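Local coordinates for hypothetical protein PA3352 (Pseudomonas aeruginosa, PDB 2FUP) that probably serves as a flagellar synthesis protein of the FlgN family, a group of export chaperones for hook-associated flagellar proteins, at residues Ala19-Leu23 against Leu101-Cys105; Ser5-Leu9 against Arg62-Leu66. All blocks are in the same frame, centred on the assembly; numbering follows the deposited sequence.

Contact 1: Ala19-Leu23 against Leu101-Cys105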
loop_
_atom_site.group_PDB
_atom_site.type_symbol
_atom_site.label_atom_id
_atom_site.label_comp_id
_atom_site.label_asym_id
_atom_site.label_seq_id
_atom_site.Cartn_x
_atom_site.Cartn_y
_atom_site.Cartn_z
ATOM N N ALA A 19 1.876 -3.234 -3.202
ATOM C CA ALA A 19 0.732 -2.541 -3.758
ATOM C C ALA A 19 0.570 -2.853 -5.234
ATOM O O ALA A 19 -0.526 -3.023 -5.709
ATOM C CB ALA A 19 0.846 -1.057 -3.531
ATOM N N ASN A 20 1.669 -2.920 -5.974
ATOM C CA ASN A 20 1.562 -3.365 -7.372
ATOM C C ASN A 20 0.983 -4.794 -7.456
ATOM O O ASN A 20 0.117 -5.045 -8.295
ATOM C CB ASN A 20 2.927 -3.330 -8.028
ATOM C CG ASN A 20 3.248 -1.990 -8.624
ATOM O OD1 ASN A 20 2.462 -1.437 -9.391
ATOM N ND2 ASN A 20 4.455 -1.481 -8.328
ATOM N N GLN A 21 1.466 -5.692 -6.604
ATOM C CA GLN A 21 0.968 -7.044 -6.655
ATOM C C GLN A 21 -0.524 -7.052 -6.295
ATOM O O GLN A 21 -1.318 -7.793 -6.889
ATOM C CB GLN A 21 1.816 -7.994 -5.837
ATOM C CG GLN A 21 3.147 -8.230 -6.554
ATOM C CD GLN A 21 3.831 -9.485 -6.094
ATOM O OE1 GLN A 21 3.769 -9.819 -4.925
ATOM N NE2 GLN A 21 4.473 -10.211 -7.022
ATOM N N LEU A 22 -0.908 -6.274 -5.285
ATOM C CA LEU A 22 -2.331 -6.204 -4.879
ATOM C C LEU A 22 -3.210 -5.715 -6.042
ATOM O O LEU A 22 -4.228 -6.298 -6.366
ATOM C CB LEU A 22 -2.474 -5.311 -3.628
ATOM C CG LEU A 22 -3.876 -5.240 -3.066
ATOM C CD1 LEU A 22 -4.420 -6.573 -2.673
ATOM C CD2 LEU A 22 -3.915 -4.282 -1.862
ATOM N N LEU A 23 -2.746 -4.645 -6.701
ATOM C CA LEU A 23 -3.515 -4.090 -7.813
ATOM C C LEU A 23 -3.710 -5.163 -8.895
ATOM O O LEU A 23 -4.776 -5.276 -9.489
ATOM C CB LEU A 23 -2.791 -2.850 -8.330
ATOM C CG LEU A 23 -3.483 -2.075 -9.405
ATOM C CD1 LEU A 23 -4.861 -1.588 -8.980
ATOM C CD2 LEU A 23 -2.562 -0.916 -9.886
ATOM N N LEU A 101 -0.646 4.341 -5.890
ATOM C CA LEU A 101 -0.976 2.905 -6.029
ATOM C C LEU A 101 -2.039 2.495 -5.030
ATOM O O LEU A 101 -2.910 1.704 -5.370
ATOM C CB LEU A 101 0.269 2.065 -5.817
ATOM C CG LEU A 101 1.295 2.027 -6.958
ATOM C CD1 LEU A 101 2.612 1.412 -6.556
ATOM C CD2 LEU A 101 0.721 1.211 -8.164
ATOM N N LEU A 102 -1.969 2.995 -3.804
ATOM C CA LEU A 102 -2.991 2.615 -2.802
ATOM C C LEU A 102 -4.354 3.127 -3.217
ATOM O O LEU A 102 -5.403 2.470 -3.052
ATOM C CB LEU A 102 -2.617 3.078 -1.403
ATOM C CG LEU A 102 -1.390 2.447 -0.804
ATOM C CD1 LEU A 102 -0.995 3.074 0.568
ATOM C CD2 LEU A 102 -1.560 0.917 -0.690
ATOM N N GLU A 103 -4.396 4.323 -3.807
ATOM C CA GLU A 103 -5.647 4.856 -4.249
ATOM C C GLU A 103 -6.179 4.011 -5.435
ATOM O O GLU A 103 -7.400 3.710 -5.527
ATOM C CB GLU A 103 -5.464 6.348 -4.647
ATOM C CG GLU A 103 -6.673 6.968 -5.366
ATOM C CD GLU A 103 -6.429 8.475 -5.704
ATOM O OE1 GLU A 103 -6.681 9.302 -4.819
ATOM O OE2 GLU A 103 -6.036 8.803 -6.853
ATOM N N ARG A 104 -5.308 3.625 -6.369
ATOM C CA ARG A 104 -5.713 2.772 -7.461
ATOM C C ARG A 104 -6.276 1.445 -6.939
ATOM O O ARG A 104 -7.298 0.960 -7.457
ATOM C CB ARG A 104 -4.513 2.503 -8.376
ATOM C CG ARG A 104 -4.090 3.705 -9.204
ATOM C CD ARG A 104 -2.790 3.467 -9.960
ATOM N NE ARG A 104 -2.987 2.613 -11.134
ATOM C CZ ARG A 104 -2.007 2.001 -11.823
ATOM N NH1 ARG A 104 -0.729 2.101 -11.446
ATOM N NH2 ARG A 104 -2.319 1.262 -12.899
ATOM N N CYS A 105 -5.599 0.847 -5.971
ATOM C CA CYS A 105 -6.115 -0.402 -5.367
ATOM C C CYS A 105 -7.506 -0.163 -4.778
ATOM O O CYS A 105 -8.415 -0.982 -4.960
ATOM C CB CYS A 105 -5.208 -0.902 -4.285
ATOM S SG CYS A 105 -3.599 -1.585 -4.786
#
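Leu23 meets the guanidinium of Arg104 over one face: its CD2 methyl stands 3.5 Å above the plane, over the centre of the group, with CZ its nearest atom. The two side chains cross at about a right angle, an apolar methyl in van der Waals contact with the flat face of the guanidinium. The other flat group, the amide of Asn20, leans on Leu101, its OD1 lying 3.4 Å from Leu101 CD2 while ND2 lies near CD1 of the same leucine. Both pairs border the interface between two long helices of an all-helical bundle, 7-34 and 88-114, which run nearly parallel here, their axes 9.3 Å apart at an angle of 20°. Ala19 and Cys105 put small side chains where the backbones come nearest. Ala19 points at the opposite helix and sets its CB 3.9 Å from Leu101 CB; one turn beyond Leu101, Cys105 pairs with Leu23, their CA atoms 5.1 Å apart. The Leu23 branch reaches Arg104 because CG is anti to the backbone N (chi1 -175°), which carries the methyls across to the second helix, CD1 ending near the Arg104 carbonyl. Further inside, Leu127 of helix 121-130 touches Leu102 and Cys105, and Leu55 of helix 39-68 packs against Leu22, so these helices cover the inner side while the Arg104 edge reaches solvent. The thiol lies against the backbone of helix 7-34: Cys105 SG is 3.5 Å from Ala19 O, a carbonyl that already accepts Leu23 N, and 3.8 Å from Leu23 CB.

Contact 2: Ser5-Leu9 against Arg62-Leu66; sequences SPTLL and RAEIL
Leu8 drives its two methyls into different parts of helix 39-68. CD1 settles on the aliphatic stem of Arg62, 3.7 Å from CG and little further from CB and CD, whereas CD2 approaches CD2 of Leu66 at 4.2 Å. This division follows from the leucine conformation: with CG anti to the backbone N (chi1 -169°) and chi2 near 59°, the branch swings toward the neighbouring helix although the first bond of the side chain does not aim at it. Ile65 supplies the third surface. Its CG1 arm brings CD1 to 3.9 Å from Thr7 CG2 and to 4.1 Å from Leu8 CD1. Thr7 thus divides its labour, the methyl packing on Ile65 while OG1 donates to Ser5 OG. Arg62 uses its stem for packing and bends at chi3, and in the conformer described here its NH1 makes a salt bridge with Asp15 of helix 7-34. Tyr81 of helix 75-82 touches Leu8, Ile65 and Leu66, and Leu91 of helix 88-114 also meets Leu8, extending the apolar cluster beyond the pair. Ser5 OG caps the start of the helix, accepting from Thr7 N at 3.3 Å, nearly straight at 167°. The result is N-terminal helix capping followed at once by apolar helix-helix packing, as in an all-helical bundle.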
loop_
_atom_site.group_PDB
_atom_site.type_symbol
_atom_site.label_atom_id
_atom_site.label_comp_id
_atom_site.label_asym_id
_atom_site.label_seq_id
_atom_site.Cartn_x
_atom_site.Cartn_y
_atom_site.Cartn_z
ATOM N N SER A 5 19.951 5.918 7.669
ATOM C CA SER A 5 19.411 4.581 7.740
ATOM C C SER A 5 18.499 4.265 6.581
ATOM O O SER A 5 17.649 5.085 6.225
ATOM C CB SER A 5 18.587 4.472 9.021
ATOM O OG SER A 5 17.979 3.196 9.018
ATOM N N PRO A 6 18.665 3.063 6.019
ATOM C CA PRO A 6 17.863 2.681 4.868
ATOM C C PRO A 6 16.448 2.263 5.206
ATOM O O PRO A 6 15.666 1.982 4.263
ATOM C CB PRO A 6 18.646 1.506 4.322
ATOM C CG PRO A 6 19.320 0.940 5.525
ATOM C CD PRO A 6 19.723 2.083 6.283
ATOM N N THR A 7 16.089 2.252 6.500
ATOM C CA THR A 7 14.808 1.576 6.833
ATOM C C THR A 7 13.577 2.142 6.187
ATOM O O THR A 7 12.766 1.437 5.637
ATOM C CB THR A 7 14.617 1.532 8.323
ATOM O OG1 THR A 7 15.807 1.027 8.926
ATOM C CG2 THR A 7 13.449 0.682 8.732
ATOM N N LEU A 8 13.394 3.455 6.241
ATOM C CA LEU A 8 12.188 4.042 5.706
ATOM C C LEU A 8 12.088 3.822 4.208
ATOM O O LEU A 8 10.993 3.462 3.689
ATOM C CB LEU A 8 12.041 5.525 6.025
ATOM C CG LEU A 8 10.721 6.186 5.741
ATOM C CD1 LEU A 8 9.606 5.525 6.515
ATOM C CD2 LEU A 8 10.702 7.642 6.102
ATOM N N LEU A 9 13.191 4.040 3.502
ATOM C CA LEU A 9 13.156 3.842 2.081
ATOM C C LEU A 9 12.886 2.389 1.733
ATOM O O LEU A 9 12.154 2.105 0.786
ATOM C CB LEU A 9 14.444 4.359 1.441
ATOM C CG LEU A 9 14.485 4.340 -0.099
ATOM C CD1 LEU A 9 13.411 5.192 -0.738
ATOM C CD2 LEU A 9 15.883 4.891 -0.527
ATOM N N ARG A 62 6.212 2.666 9.004
ATOM C CA ARG A 62 6.523 4.009 8.501
ATOM C C ARG A 62 5.992 5.092 9.447
ATOM O O ARG A 62 6.655 6.119 9.728
ATOM C CB ARG A 62 5.939 4.250 7.100
ATOM C CG ARG A 62 6.663 3.344 6.120
ATOM C CD ARG A 62 6.498 3.895 4.718
ATOM N NE ARG A 62 5.067 3.911 4.488
ATOM C CZ ARG A 62 4.390 2.830 4.138
ATOM N NH1 ARG A 62 5.029 1.729 3.824
ATOM N NH2 ARG A 62 3.094 2.859 4.056
ATOM N N ALA A 63 4.767 4.882 9.956
ATOM C CA ALA A 63 4.160 5.864 10.871
ATOM C C ALA A 63 5.023 5.998 12.138
ATOM O O ALA A 63 5.222 7.120 12.657
ATOM C CB ALA A 63 2.707 5.436 11.283
ATOM N N GLU A 64 5.529 4.848 12.662
ATOM C CA GLU A 64 6.336 4.881 13.869
ATOM C C GLU A 64 7.663 5.612 13.660
ATOM O O GLU A 64 8.108 6.380 14.516
ATOM C CB GLU A 64 6.556 3.469 14.419
ATOM C CG GLU A 64 7.327 3.367 15.756
ATOM C CD GLU A 64 6.698 4.083 16.949
ATOM O OE1 GLU A 64 5.456 4.233 16.924
ATOM O OE2 GLU A 64 7.449 4.452 17.936
ATOM N N ILE A 65 8.280 5.427 12.494
ATOM C CA ILE A 65 9.507 6.111 12.203
ATOM C C ILE A 65 9.232 7.616 12.203
ATOM O O ILE A 65 10.019 8.415 12.761
ATOM C CB ILE A 65 10.101 5.585 10.871
ATOM C CG1 ILE A 65 10.589 4.163 11.080
ATOM C CG2 ILE A 65 11.162 6.510 10.374
ATOM C CD1 ILE A 65 10.994 3.456 9.822
ATOM N N LEU A 66 8.195 8.057 11.496
ATOM C CA LEU A 66 7.930 9.487 11.441
ATOM C C LEU A 66 7.540 10.057 12.807
ATOM O O LEU A 66 8.005 11.150 13.187
ATOM C CB LEU A 66 6.862 9.822 10.380
ATOM C CG LEU A 66 7.190 9.424 8.934
ATOM C CD1 LEU A 66 5.995 9.701 8.015
ATOM C CD2 LEU A 66 8.409 10.155 8.497
#

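In the fold
Helix 7-34 takes part in both contacts: in contact 2 its beginning meets the last turns of helix 39-68, and in contact 1 a part farther along meets helix 88-114. The centres of the two contacts lie about 20 Å apart and their nearest atoms about 5 Å, without touching. Along the chain the segments alternate, in the order 5-9, 19-23, 62-66 and 101-105; the chain returns twice to helix 7-34, first with helix 39-68 and then with helix 88-114. Contact 1 sits in the buried middle of the molecule, about 6 Å from its centre, and contact 2 toward one end, about 15 Å out. Together they illustrate how an elongated, strand-free bundle is held by side-chain packing at separate levels along a shared helix.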